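Side-chain contacts in Bak protein (Grouper iridovirus, PDB 5VMN), which inhibits host-cell apoptosis as a viral Bcl-2 family protein that sequesters the pro-apoptotic protein Bim: residues L72-I77 and E96-F101; S12-G17 and R25-Q30; T83-E88 and T92-Q97. All coordinates share one frame; numbering follows the deposited sequence.

Interaction 1. Residues L72-I77 and E96-F101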
loop_
_atom_site.group_PDB
_atom_site.type_symbol
_atom_site.label_atom_id
_atom_site.label_comp_id
_atom_site.label_asym_id
_atom_site.label_seq_id
_atom_site.Cartn_x
_atom_site.Cartn_y
_atom_site.Cartn_z
ATOM N N LEU A 72 -5.384 -3.060 -0.673
ATOM C CA LEU A 72 -5.814 -1.693 -0.903
ATOM C C LEU A 72 -6.173 -1.002 0.413
ATOM O O LEU A 72 -5.972 0.211 0.539
ATOM C CB LEU A 72 -6.985 -1.670 -1.889
ATOM C CG LEU A 72 -6.602 -2.052 -3.323
ATOM C CD1 LEU A 72 -7.873 -2.310 -4.150
ATOM C CD2 LEU A 72 -5.783 -0.968 -3.969
ATOM N N ILE A 73 -6.664 -1.752 1.397
ATOM C CA ILE A 73 -6.889 -1.176 2.731
ATOM C C ILE A 73 -5.559 -0.756 3.334
ATOM O O ILE A 73 -5.421 0.350 3.858
ATOM C CB ILE A 73 -7.642 -2.160 3.625
ATOM C CG1 ILE A 73 -9.104 -2.288 3.172
ATOM C CG2 ILE A 73 -7.565 -1.736 5.092
ATOM C CD1 ILE A 73 -9.827 -3.438 3.831
ATOM N N LEU A 74 -4.523 -1.600 3.216
ATOM C CA LEU A 74 -3.217 -1.221 3.753
ATOM C C LEU A 74 -2.692 0.038 3.077
ATOM O O LEU A 74 -2.163 0.953 3.736
ATOM C CB LEU A 74 -2.232 -2.382 3.580
ATOM C CG LEU A 74 -0.794 -2.034 3.951
ATOM C CD1 LEU A 74 -0.690 -1.741 5.439
ATOM C CD2 LEU A 74 0.159 -3.161 3.527
ATOM N N LEU A 75 -2.812 0.111 1.753
ATOM C CA LEU A 75 -2.364 1.309 1.073
ATOM C C LEU A 75 -3.162 2.527 1.530
ATOM O O LEU A 75 -2.600 3.614 1.696
ATOM C CB LEU A 75 -2.472 1.113 -0.446
ATOM C CG LEU A 75 -1.592 0.023 -1.042
ATOM C CD1 LEU A 75 -1.865 -0.065 -2.541
ATOM C CD2 LEU A 75 -0.149 0.319 -0.812
ATOM N N GLY A 76 -4.476 2.383 1.680
ATOM C CA GLY A 76 -5.290 3.523 2.047
ATOM C C GLY A 76 -4.949 4.040 3.429
ATOM O O GLY A 76 -4.988 5.243 3.676
ATOM N N ILE A 77 -4.668 3.128 4.356
ATOM C CA ILE A 77 -4.195 3.525 5.690
ATOM C C ILE A 77 -2.852 4.234 5.575
ATOM O O ILE A 77 -2.618 5.282 6.193
ATOM C CB ILE A 77 -4.104 2.293 6.606
ATOM C CG1 ILE A 77 -5.491 1.755 6.916
ATOM C CG2 ILE A 77 -3.414 2.646 7.949
ATOM C CD1 ILE A 77 -5.454 0.379 7.449
ATOM N N GLU A 96 9.265 3.639 3.220
ATOM C CA GLU A 96 10.187 2.534 3.458
ATOM C C GLU A 96 9.505 1.395 4.188
ATOM O O GLU A 96 9.785 0.226 3.904
ATOM C CB GLU A 96 11.405 3.010 4.262
ATOM C CG GLU A 96 12.211 4.087 3.581
ATOM C CD GLU A 96 13.339 4.632 4.455
ATOM O OE1 GLU A 96 14.392 4.941 3.876
ATOM O OE2 GLU A 96 13.178 4.751 5.698
ATOM N N GLN A 97 8.612 1.717 5.139
ATOM C CA GLN A 97 7.863 0.682 5.841
ATOM C C GLN A 97 6.999 -0.106 4.855
ATOM O O GLN A 97 6.928 -1.343 4.915
ATOM C CB GLN A 97 6.995 1.322 6.944
ATOM C CG GLN A 97 7.768 1.898 8.159
ATOM C CD GLN A 97 6.901 2.754 9.144
ATOM O OE1 GLN A 97 5.683 2.804 9.047
ATOM N NE2 GLN A 97 7.562 3.452 10.052
ATOM N N LEU A 98 6.348 0.599 3.929
ATOM C CA LEU A 98 5.534 -0.056 2.903
ATOM C C LEU A 98 6.374 -0.970 2.035
ATOM O O LEU A 98 6.016 -2.130 1.795
ATOM C CB LEU A 98 4.864 0.985 2.016
ATOM C CG LEU A 98 3.407 1.276 2.197
ATOM C CD1 LEU A 98 2.979 2.192 1.084
ATOM C CD2 LEU A 98 2.586 0.033 2.198
ATOM N N GLU A 99 7.498 -0.455 1.536
ATOM C CA GLU A 99 8.360 -1.274 0.694
ATOM C C GLU A 99 8.802 -2.530 1.432
ATOM O O GLU A 99 8.808 -3.627 0.856
ATOM C CB GLU A 99 9.564 -0.458 0.235
ATOM C CG GLU A 99 9.181 0.689 -0.686
ATOM C CD GLU A 99 10.270 1.738 -0.842
ATOM O OE1 GLU A 99 11.094 1.899 0.079
ATOM O OE2 GLU A 99 10.297 2.411 -1.891
ATOM N N ARG A 100 9.160 -2.391 2.714
ATOM C CA ARG A 100 9.608 -3.538 3.490
ATOM C C ARG A 100 8.513 -4.593 3.571
ATOM O O ARG A 100 8.790 -5.798 3.465
ATOM C CB ARG A 100 10.047 -3.071 4.892
ATOM C CG ARG A 100 11.197 -3.818 5.544
ATOM C CD ARG A 100 11.930 -2.936 6.581
ATOM N NE ARG A 100 10.974 -2.244 7.449
ATOM C CZ ARG A 100 10.979 -0.939 7.739
ATOM N NH1 ARG A 100 11.906 -0.116 7.256
ATOM N NH2 ARG A 100 10.035 -0.452 8.535
ATOM N N PHE A 101 7.259 -4.166 3.749
ATOM C CA PHE A 101 6.170 -5.130 3.816
ATOM C C PHE A 101 6.073 -5.919 2.518
ATOM O O PHE A 101 5.948 -7.149 2.535
ATOM C CB PHE A 101 4.835 -4.435 4.096
ATOM C CG PHE A 101 3.650 -5.360 3.986
ATOM C CD1 PHE A 101 3.408 -6.292 4.979
ATOM C CD2 PHE A 101 2.833 -5.346 2.872
ATOM C CE1 PHE A 101 2.353 -7.162 4.892
ATOM C CE2 PHE A 101 1.756 -6.212 2.777
ATOM C CZ PHE A 101 1.521 -7.128 3.792
#

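Interaction 2. Residues S12-G17 and R25-Q30. With EDO (1,2-ethanediol), chain N; NO3 (nitrate ion), chain F.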
loop_
_atom_site.group_PDB
_atom_site.type_symbol
_atom_site.label_atom_id
_atom_site.label_comp_id
_atom_site.label_asym_id
_atom_site.label_seq_id
_atom_site.Cartn_x
_atom_site.Cartn_y
_atom_site.Cartn_z
ATOM N N SER A 12 6.388 5.974 -3.268
ATOM C CA SER A 12 6.511 7.408 -3.040
ATOM C C SER A 12 5.626 8.203 -3.996
ATOM O O SER A 12 4.926 9.132 -3.577
ATOM C CB SER A 12 7.972 7.830 -3.180
ATOM O OG SER A 12 8.106 9.204 -2.923
ATOM N N ALA A 13 5.629 7.850 -5.287
ATOM C CA ALA A 13 4.746 8.539 -6.221
ATOM C C ALA A 13 3.291 8.283 -5.877
ATOM O O ALA A 13 2.459 9.190 -5.952
ATOM C CB ALA A 13 5.025 8.094 -7.663
ATOM N N LEU A 14 2.968 7.054 -5.488
ATOM C CA LEU A 14 1.599 6.719 -5.127
ATOM C C LEU A 14 1.098 7.620 -4.016
ATOM O O LEU A 14 -0.008 8.159 -4.092
ATOM C CB LEU A 14 1.520 5.263 -4.693
ATOM C CG LEU A 14 0.136 4.730 -4.253
ATOM C CD1 LEU A 14 -0.776 4.535 -5.395
ATOM C CD2 LEU A 14 0.295 3.412 -3.527
ATOM N N LEU A 15 1.866 7.735 -2.944
ATOM C CA LEU A 15 1.375 8.470 -1.783
ATOM C C LEU A 15 1.442 9.981 -1.966
ATOM O O LEU A 15 0.731 10.718 -1.268
ATOM C CB LEU A 15 2.164 8.039 -0.540
ATOM C CG LEU A 15 2.016 6.536 -0.253
ATOM C CD1 LEU A 15 2.778 6.143 0.983
ATOM C CD2 LEU A 15 0.568 6.092 -0.104
ATOM N N ARG A 16 2.263 10.464 -2.878
ATOM C CA ARG A 16 2.307 11.892 -3.160
ATOM C C ARG A 16 1.214 12.286 -4.141
ATOM O O ARG A 16 0.818 13.451 -4.171
ATOM C CB ARG A 16 3.686 12.287 -3.678
ATOM C CG ARG A 16 4.743 12.297 -2.567
ATOM C CD ARG A 16 6.183 12.575 -3.039
ATOM N NE ARG A 16 7.047 12.864 -1.887
ATOM C CZ ARG A 16 7.567 11.947 -1.068
ATOM N NH1 ARG A 16 8.325 12.326 -0.041
ATOM N NH2 ARG A 16 7.323 10.654 -1.256
ATOM N N GLY A 17 0.709 11.333 -4.922
ATOM C CA GLY A 17 -0.481 11.554 -5.726
ATOM C C GLY A 17 -0.304 12.594 -6.808
ATOM O O GLY A 17 -1.283 13.213 -7.237
ATOM N N ARG A 25 -1.092 5.128 -11.078
ATOM C CA ARG A 25 -2.274 5.984 -11.062
ATOM C C ARG A 25 -3.544 5.168 -10.896
ATOM O O ARG A 25 -4.467 5.575 -10.180
ATOM C CB ARG A 25 -2.335 6.827 -12.348
ATOM C CG ARG A 25 -3.505 7.812 -12.381
ATOM C CD ARG A 25 -3.481 8.731 -13.588
ATOM N NE ARG A 25 -2.208 9.427 -13.769
ATOM C CZ ARG A 25 -1.797 10.462 -13.042
ATOM N NH1 ARG A 25 -2.538 10.941 -12.047
ATOM N NH2 ARG A 25 -0.619 11.017 -13.304
ATOM N N GLU A 26 -3.642 4.022 -11.579
ATOM C CA GLU A 26 -4.846 3.204 -11.426
ATOM C C GLU A 26 -4.916 2.574 -10.036
ATOM O O GLU A 26 -5.998 2.480 -9.441
ATOM C CB GLU A 26 -4.911 2.122 -12.517
ATOM C CG GLU A 26 -6.247 1.392 -12.565
ATOM C CD GLU A 26 -7.420 2.320 -12.855
ATOM O OE1 GLU A 26 -8.568 1.967 -12.524
ATOM O OE2 GLU A 26 -7.188 3.405 -13.418
ATOM N N ILE A 27 -3.788 2.147 -9.487
ATOM C CA ILE A 27 -3.811 1.636 -8.120
ATOM C C ILE A 27 -4.257 2.732 -7.165
ATOM O O ILE A 27 -5.001 2.479 -6.212
ATOM C CB ILE A 27 -2.445 1.065 -7.726
ATOM C CG1 ILE A 27 -2.089 -0.130 -8.612
ATOM C CG2 ILE A 27 -2.418 0.674 -6.234
ATOM C CD1 ILE A 27 -3.063 -1.298 -8.584
ATOM N N HIS A 28 -3.813 3.960 -7.401
ATOM C CA HIS A 28 -4.243 5.094 -6.574
ATOM C C HIS A 28 -5.758 5.258 -6.615
ATOM O O HIS A 28 -6.418 5.415 -5.580
ATOM C CB HIS A 28 -3.523 6.343 -7.071
ATOM C CG HIS A 28 -3.710 7.560 -6.229
ATOM N ND1 HIS A 28 -4.717 8.473 -6.454
ATOM C CD2 HIS A 28 -2.982 8.045 -5.193
ATOM C CE1 HIS A 28 -4.610 9.463 -5.582
ATOM N NE2 HIS A 28 -3.566 9.229 -4.810
ATOM N N SER A 29 -6.329 5.208 -7.810
ATOM C CA SER A 29 -7.772 5.284 -7.958
ATOM C C SER A 29 -8.477 4.172 -7.183
ATOM O O SER A 29 -9.465 4.432 -6.482
ATOM C CB SER A 29 -8.128 5.238 -9.458
ATOM O OG SER A 29 -9.534 5.178 -9.643
ATOM N N GLN A 30 -7.992 2.931 -7.302
ATOM C CA GLN A 30 -8.591 1.812 -6.578
ATOM C C GLN A 30 -8.482 2.018 -5.075
ATOM O O GLN A 30 -9.407 1.685 -4.336
ATOM C CB GLN A 30 -7.915 0.486 -6.945
ATOM C CG GLN A 30 -7.930 0.095 -8.443
ATOM C CD GLN A 30 -9.217 -0.497 -8.872
ATOM O OE1 GLN A 30 -10.225 0.205 -8.997
ATOM N NE2 GLN A 30 -9.204 -1.815 -9.120
HETATM C C1 EDO N . -5.475 9.016 -9.560
HETATM O O1 EDO N . -6.153 8.099 -10.417
HETATM C C2 EDO N . -6.528 9.484 -8.586
HETATM O O2 EDO N . -7.040 8.292 -7.997
HETATM N N NO3 F . 9.166 3.675 -3.973
HETATM O O1 NO3 F . 10.059 4.008 -4.805
HETATM O O2 NO3 F . 8.696 4.533 -3.176
HETATM O O3 NO3 F . 8.750 2.481 -3.937
HETATM O O HOH W 1 -2.066 10.594 -3.025
#

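Interaction 3. Residues T83-E88 and T92-Q97. With NO3 (nitrate ion), chain I; EDO (1,2-ethanediol), chain L.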
loop_
_atom_site.group_PDB
_atom_site.type_symbol
_atom_site.label_atom_id
_atom_site.label_comp_id
_atom_site.label_asym_id
_atom_site.label_seq_id
_atom_site.Cartn_x
_atom_site.Cartn_y
_atom_site.Cartn_z
ATOM N N THR A 83 -0.527 11.602 4.331
ATOM C CA THR A 83 -1.148 12.916 4.218
ATOM C C THR A 83 -1.026 13.691 5.517
ATOM O O THR A 83 -0.793 14.909 5.506
ATOM C CB THR A 83 -2.616 12.766 3.816
ATOM O OG1 THR A 83 -2.671 12.182 2.513
ATOM C CG2 THR A 83 -3.299 14.116 3.737
ATOM N N LYS A 84 -1.197 13.010 6.650
ATOM C CA LYS A 84 -1.164 13.669 7.942
ATOM C C LYS A 84 0.251 13.989 8.411
ATOM O O LYS A 84 0.406 14.739 9.385
ATOM C CB LYS A 84 -1.893 12.781 8.962
ATOM C CG LYS A 84 -2.192 13.419 10.284
ATOM C CD LYS A 84 -2.911 12.433 11.210
ATOM C CE LYS A 84 -3.446 13.121 12.471
ATOM N NZ LYS A 84 -4.106 12.154 13.395
ATOM N N SER A 85 1.273 13.470 7.742
ATOM C CA SER A 85 2.662 13.689 8.147
ATOM C C SER A 85 3.075 15.146 8.019
ATOM O O SER A 85 2.632 15.874 7.133
ATOM C CB SER A 85 3.607 12.833 7.305
ATOM O OG SER A 85 3.424 11.465 7.603
ATOM N N GLU A 86 3.951 15.574 8.927
ATOM C CA GLU A 86 4.431 16.949 8.920
ATOM C C GLU A 86 5.952 17.044 8.818
ATOM O O GLU A 86 6.523 18.092 9.137
ATOM C CB GLU A 86 3.908 17.673 10.163
ATOM C CG GLU A 86 2.378 17.724 10.193
ATOM C CD GLU A 86 1.803 18.766 11.138
ATOM O OE1 GLU A 86 2.570 19.551 11.737
ATOM O OE2 GLU A 86 0.565 18.801 11.269
ATOM N N SER A 87 6.628 15.990 8.365
ATOM C CA SER A 87 8.067 16.069 8.121
ATOM C C SER A 87 8.436 15.112 7.001
ATOM O O SER A 87 7.783 14.086 6.805
ATOM C CB SER A 87 8.890 15.713 9.365
ATOM O OG SER A 87 8.657 14.361 9.725
ATOM N N GLU A 88 9.519 15.432 6.289
ATOM C CA GLU A 88 9.950 14.521 5.237
ATOM C C GLU A 88 10.483 13.228 5.840
ATOM O O GLU A 88 10.382 12.159 5.227
ATOM C CB GLU A 88 10.993 15.200 4.343
ATOM C CG GLU A 88 10.992 14.691 2.888
ATOM C CD GLU A 88 9.622 14.792 2.187
ATOM O OE1 GLU A 88 9.128 15.919 1.960
ATOM O OE2 GLU A 88 9.032 13.736 1.870
ATOM N N THR A 92 9.232 9.605 4.455
ATOM C CA THR A 92 10.180 8.615 3.961
ATOM C C THR A 92 10.037 7.300 4.707
ATOM O O THR A 92 10.057 6.227 4.102
ATOM C CB THR A 92 11.599 9.152 4.107
ATOM O OG1 THR A 92 11.732 10.307 3.279
ATOM C CG2 THR A 92 12.615 8.094 3.698
ATOM N N GLN A 93 9.916 7.364 6.029
ATOM C CA GLN A 93 9.778 6.145 6.813
ATOM C C GLN A 93 8.507 5.392 6.448
ATOM O O GLN A 93 8.511 4.159 6.390
ATOM C CB GLN A 93 9.824 6.479 8.309
ATOM C CG GLN A 93 11.198 6.971 8.746
ATOM C CD GLN A 93 11.177 7.783 10.046
ATOM O OE1 GLN A 93 10.226 7.717 10.825
ATOM N NE2 GLN A 93 12.229 8.563 10.266
ATOM N N ILE A 94 7.400 6.104 6.198
ATOM C CA ILE A 94 6.171 5.430 5.783
ATOM C C ILE A 94 6.405 4.662 4.491
ATOM O O ILE A 94 6.025 3.490 4.357
ATOM C CB ILE A 94 5.024 6.446 5.633
ATOM C CG1 ILE A 94 4.559 6.931 6.998
ATOM C CG2 ILE A 94 3.837 5.835 4.921
ATOM C CD1 ILE A 94 3.804 8.230 6.949
ATOM N N THR A 95 7.027 5.319 3.511
ATOM C CA THR A 95 7.277 4.658 2.231
ATOM C C THR A 95 8.222 3.476 2.401
ATOM O O THR A 95 8.008 2.410 1.815
ATOM C CB THR A 95 7.852 5.651 1.222
ATOM O OG1 THR A 95 9.132 6.098 1.664
ATOM C CG2 THR A 95 6.953 6.832 1.085
ATOM N N GLU A 96 9.265 3.639 3.220
ATOM C CA GLU A 96 10.187 2.534 3.458
ATOM C C GLU A 96 9.505 1.395 4.188
ATOM O O GLU A 96 9.785 0.226 3.904
ATOM C CB GLU A 96 11.405 3.010 4.262
ATOM C CG GLU A 96 12.211 4.087 3.581
ATOM C CD GLU A 96 13.339 4.632 4.455
ATOM O OE1 GLU A 96 14.392 4.941 3.876
ATOM O OE2 GLU A 96 13.178 4.751 5.698
ATOM N N GLN A 97 8.612 1.717 5.139
ATOM C CA GLN A 97 7.863 0.682 5.841
ATOM C C GLN A 97 6.999 -0.106 4.855
ATOM O O GLN A 97 6.928 -1.343 4.915
ATOM C CB GLN A 97 6.995 1.322 6.944
ATOM C CG GLN A 97 7.768 1.898 8.159
ATOM C CD GLN A 97 6.901 2.754 9.144
ATOM O OE1 GLN A 97 5.683 2.804 9.047
ATOM N NE2 GLN A 97 7.562 3.452 10.052
HETATM N N NO3 I . -7.567 11.449 13.753
HETATM O O1 NO3 I . -6.782 10.731 14.448
HETATM O O2 NO3 I . -8.501 12.105 14.331
HETATM O O3 NO3 I . -7.416 11.498 12.484
HETATM C C1 EDO L . -5.454 8.742 16.397
HETATM O O1 EDO L . -6.763 9.368 16.525
HETATM C C2 EDO L . -5.155 8.176 15.011
HETATM O O2 EDO L . -5.288 9.153 13.973
#

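Interaction 1. Residues L72-I77 and E96-F101
The Phe101 ring meets the end of Leu74 obliquely: methyl CD2 of Leu74 comes in beside the CD2-CE2 bond, 3.5 Å from Phe101 CD2 and equally near CE2. The two side chains approach from opposite directions, between neighbouring helices of the all-helical Bcl-2 fold. Helices 68-84 and 88-103 follow one another in the chain as a helical hairpin, and the segments 72-77 and 96-101 run nearly antiparallel, at 164°. Their axes are 11.7 Å apart at closest approach, a wide separation that long apolar side chains have to bridge. Leu74 does so with CG anti to the backbone N (chi1 173°), and Phe101 takes the same course from the other helix. Both residue types suit the place, since they extend far and bring no polar atom into the core.

Leu98, three residues before Phe101 on the same helix, adds the second point of contact. Its bond to CB does not aim at the other helix, yet its methyls meet both leucines there: the branched end crosses that of Leu75 at about a right angle, and Leu98 CD2 is also 4.2 Å from Leu74 CD2. Apolar neighbours close round the leucines: Ile56 of helix 53-60 touches Leu74, while Leu14 of helix 11-16 and Met31 of helix 22-37 touch Leu75. The Leu75-Leu98 pair meets through methyls alone, Leu75 CD2 standing 4.1 Å from Leu98 CD2.

Interaction 2. Residues S12-G17 and R25-Q30
Matching first torsions bring Leu14 and His28 together: each places CG opposite its own backbone N, with chi1 179° for Leu14 and -172° for His28, and each side chain thereby enters the space between the helices. The contact joins the first two helices of the all-helical Bcl-2 fold, 11-16 and 22-37, packed across a short link. Leu14 CD1 packs at 3.7 Å against His28 CB, and farther inward it meets Ile27 CG2 at 4.3 Å. Leucine thus serves the buried side of the contact, where Ile27 continues onto Trp117 and Cys120 of helix 116-122.

Histidine suits the partly exposed side because its aliphatic root can pack while its two ring nitrogens face polar partners. Leu14 O lies at the ring edge near its plane, 3.2 Å from His28 CD2. A water lies in the ring plane, its O 2.7 Å from His28 NE2; it may also give a weak bond to Leu15 O and so link the two helices. Gly17, which leaves the helix with phi 65°, can take this positive angle readily, and its CA sits 4.0 Å from His28 NE2. The other nitrogen meets an ethanediol, probably from the crystallisation liquor, whose O1 also bonds to Arg25 O; His28 ND1 and O2 of the diol are 2.8 Å apart, with O2 in the plane of the ring.

Interaction 3. Residues T83-E88 and T92-Q97
Thr92 grips the carbonyl oxygen of Glu88 twice. Its backbone N-H makes the ordinary helical bond to the carbonyl four residues back, Thr92 N to Glu88 O at 2.9 Å and 166°, and its hydroxyl adds a second, from Thr92 OG1 to the same Glu88 O at 3.0 Å. The two donors reach the oxygen from opposite faces of the carbonyl plane, the hydroxyl well above it. Placing OG1 beside the backbone N (chi1 -64°) turns it back along the helix, which is why threonine can do this. Thr95 uses its hydroxyl differently: Thr95 OG1 bonds Thr92 O, three residues back, at 2.6 Å, an oxygen that also takes Glu96 N.

The second touch is apolar on one side: Ile94 CD1 lies 3.3 Å from Ser85 OG, a hydroxyl already bonded to Tyr81 O. Farther out, Ser87 is the N-cap of helix 88-103, its small side chain accepting from Glu90 N. Glu88 follows, its acidic side chain probably favourable to the helix dipole, with salt bridges to Arg91 and to Arg16 of helix 11-16. Residues 85-87 make the turn between helices 68-84 and 88-103; Ile94 leans back on Tyr81 and Thr95 on Phe82 of the former.

Interactions 1 and 3 belong to the same pair, helices 68-84 and 88-103, with centres 11 Å apart: the former lies in the core, the latter at the connecting turn, and the segments 96-101 and 92-97 overlap at Glu96 and Gln97. Interaction 2 joins the two N-terminal helices and packs against each of the others. Toward interaction 1, Ile27 CG2 reaches Leu75 CD1 at 3.8 Å, and Leu15 CD1 reaches Leu98 CD1 at 4.0 Å. Leu15 CD1 also lies 4.1 Å from Ile94 CG2 of interaction 3, so one leucine serves both. Arg16 NH1 stands 2.5 Å from Glu88 OE2, tying interaction 2 to interaction 3. Nitrate and ethanediol probably come from the crystallisation liquor.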